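Local structure of putative fimbrium subunit Fim1C (Bacteroides uniformis, 4K4K) at residues I40-G45 against Q73-P78. The protein is a putative component of the fimbrial tip, part of the surface filaments that mediate cell adhesion and biofilm formation. Sequence-based numbering, arbitrary orientation. Where two conformers were deposited one is given.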
loop_
_atom_site.group_PDB
_atom_site.type_symbol
_atom_site.label_atom_id
_atom_site.label_comp_id
_atom_site.label_asym_id
_atom_site.label_seq_id
_atom_site.Cartn_x
_atom_site.Cartn_y
_atom_site.Cartn_z
ATOM N N ILE A 40 -2.289 10.784 12.494
ATOM C CA ILE A 40 -1.768 12.125 12.168
ATOM C C ILE A 40 -0.870 12.593 13.272
ATOM O O ILE A 40 -1.174 12.383 14.468
ATOM C CB ILE A 40 -2.931 13.150 11.940
ATOM C CG1 ILE A 40 -3.956 12.625 10.878
ATOM C CG2 ILE A 40 -2.396 14.559 11.561
ATOM C CD1 ILE A 40 -5.143 13.601 10.530
ATOM N N TYR A 41 0.187 13.315 12.876
ATOM C CA TYR A 41 1.088 14.012 13.800
ATOM C C TYR A 41 1.124 15.471 13.445
ATOM O O TYR A 41 1.252 15.814 12.255
ATOM C CB TYR A 41 2.533 13.484 13.715
ATOM C CG TYR A 41 2.729 12.063 14.189
ATOM C CD1 TYR A 41 2.239 10.988 13.449
ATOM C CD2 TYR A 41 3.534 11.783 15.292
ATOM C CE1 TYR A 41 2.437 9.669 13.866
ATOM C CE2 TYR A 41 3.780 10.466 15.696
ATOM C CZ TYR A 41 3.232 9.410 14.976
ATOM O OH TYR A 41 3.476 8.126 15.381
HETATM N N MSE A 42 1.068 16.321 14.475
HETATM C CA MSE A 42 1.318 17.754 14.317
HETATM C C MSE A 42 2.731 17.979 14.845
HETATM O O MSE A 42 3.019 17.599 15.980
HETATM C CB MSE A 42 0.287 18.615 15.063
HETATM C CG MSE A 42 0.626 20.092 14.984
HETATM SE SE MSE A 42 -0.868 21.190 15.664
HETATM C CE MSE A 42 -0.668 20.822 17.464
ATOM N N LEU A 43 3.596 18.574 14.035
ATOM C CA LEU A 43 5.017 18.731 14.349
ATOM C C LEU A 43 5.436 20.166 14.501
ATOM O O LEU A 43 5.013 21.025 13.726
ATOM C CB LEU A 43 5.902 18.097 13.258
ATOM C CG LEU A 43 5.599 16.634 12.884
ATOM C CD1 LEU A 43 6.441 16.203 11.673
ATOM C CD2 LEU A 43 5.866 15.692 14.105
ATOM N N ASN A 44 6.356 20.397 15.435
ATOM C CA ASN A 44 7.037 21.674 15.615
ATOM C C ASN A 44 8.485 21.326 15.316
ATOM O O ASN A 44 9.178 20.806 16.186
ATOM C CB ASN A 44 6.824 22.238 17.005
ATOM C CG ASN A 44 7.283 23.681 17.103
ATOM O OD1 ASN A 44 7.649 24.305 16.104
ATOM N ND2 ASN A 44 7.209 24.259 18.286
ATOM N N GLY A 45 8.897 21.500 14.059
ATOM C CA GLY A 45 10.187 21.024 13.583
ATOM C C GLY A 45 10.119 19.502 13.649
ATOM O O GLY A 45 9.194 18.895 13.107
ATOM N N GLN A 73 -9.029 12.605 20.420
ATOM C CA GLN A 73 -7.852 12.593 19.532
ATOM C C GLN A 73 -7.697 13.896 18.731
ATOM O O GLN A 73 -6.732 14.035 17.985
ATOM C CB GLN A 73 -7.954 11.406 18.545
ATOM C CG GLN A 73 -7.986 10.010 19.203
ATOM C CD GLN A 73 -6.659 9.627 19.816
ATOM O OE1 GLN A 73 -5.650 9.465 19.124
ATOM N NE2 GLN A 73 -6.622 9.511 21.133
ATOM N N THR A 74 -8.666 14.822 18.843
ATOM C CA THR A 74 -8.658 16.062 18.058
ATOM C C THR A 74 -7.347 16.853 18.239
ATOM O O THR A 74 -6.890 17.126 19.367
ATOM C CB THR A 74 -9.883 16.951 18.392
ATOM O OG1 THR A 74 -11.074 16.213 18.204
ATOM C CG2 THR A 74 -9.963 18.179 17.500
ATOM N N ILE A 75 -6.755 17.221 17.102
ATOM C CA ILE A 75 -5.580 18.076 17.063
ATOM C C ILE A 75 -6.060 19.514 16.967
ATOM O O ILE A 75 -6.860 19.834 16.065
ATOM C CB ILE A 75 -4.650 17.720 15.884
ATOM C CG1 ILE A 75 -3.980 16.345 16.088
ATOM C CG2 ILE A 75 -3.575 18.841 15.703
ATOM C CD1 ILE A 75 -3.375 15.782 14.753
ATOM N N TYR A 76 -5.571 20.366 17.868
ATOM C CA TYR A 76 -5.889 21.805 17.853
ATOM C C TYR A 76 -4.672 22.601 17.515
ATOM O O TYR A 76 -3.585 22.317 18.025
ATOM C CB TYR A 76 -6.425 22.286 19.214
ATOM C CG TYR A 76 -7.755 21.670 19.562
ATOM C CD1 TYR A 76 -8.948 22.218 19.087
ATOM C CD2 TYR A 76 -7.826 20.514 20.334
ATOM C CE1 TYR A 76 -10.183 21.631 19.382
ATOM C CE2 TYR A 76 -9.048 19.914 20.625
ATOM C CZ TYR A 76 -10.226 20.488 20.168
ATOM O OH TYR A 76 -11.417 19.872 20.469
ATOM N N PHE A 77 -4.859 23.649 16.694
ATOM C CA PHE A 77 -3.743 24.532 16.349
ATOM C C PHE A 77 -3.306 25.368 17.546
ATOM O O PHE A 77 -4.163 25.693 18.384
ATOM C CB PHE A 77 -4.140 25.440 15.195
ATOM C CG PHE A 77 -3.996 24.737 13.867
ATOM C CD1 PHE A 77 -2.795 24.782 13.166
ATOM C CD2 PHE A 77 -5.066 24.043 13.311
ATOM C CE1 PHE A 77 -2.664 24.151 11.925
ATOM C CE2 PHE A 77 -4.925 23.371 12.095
ATOM C CZ PHE A 77 -3.723 23.433 11.406
ATOM N N PRO A 78 -1.998 25.727 17.631
ATOM C CA PRO A 78 -1.546 26.620 18.733
ATOM C C PRO A 78 -2.364 27.920 18.758
ATOM O O PRO A 78 -2.562 28.579 17.721
ATOM C CB PRO A 78 -0.079 26.902 18.389
ATOM C CG PRO A 78 0.346 25.739 17.526
ATOM C CD PRO A 78 -0.881 25.379 16.725
#
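A Met-aromatic contact and an aliphatic patch join one face of strand 37-44 to the loop between strand 68-69 and strand 84-90. The selenium of Met42, a selenomethionine, stands off the face of the Phe77 ring, 5.2 Å from its centroid and 23° from the ring normal. Met42 sends its chain to the loop with CG opposite the backbone N (chi1 175°), and a turn at chi3 (73°) puts Met42 CE 3.3 Å from Tyr76 O. On the way Met42 runs alongside Ile75 in the opposite sense, SE 3.6 Å from Ile75 CG2, while Pro78 CD lies 4.3 Å from SE. The other branch of Ile75 serves Ile40: CD1 meets Ile40 CG2 at 3.6 Å. An alanine in place of Ile75 would probably leave Ile40 CG2 without its loop partner and open a gap beside the selenium. No hydrogen bond links the segments; Ile75 N bonds to Tyr56 OH, and Phe86 packs on both Met42 and Phe77. The loop thus covers, by side chains alone, the Ile40 and Met42 face of strand 37-44, a buried apolar contact in an all-beta fimbrillin-like protein of the transthyretin clan.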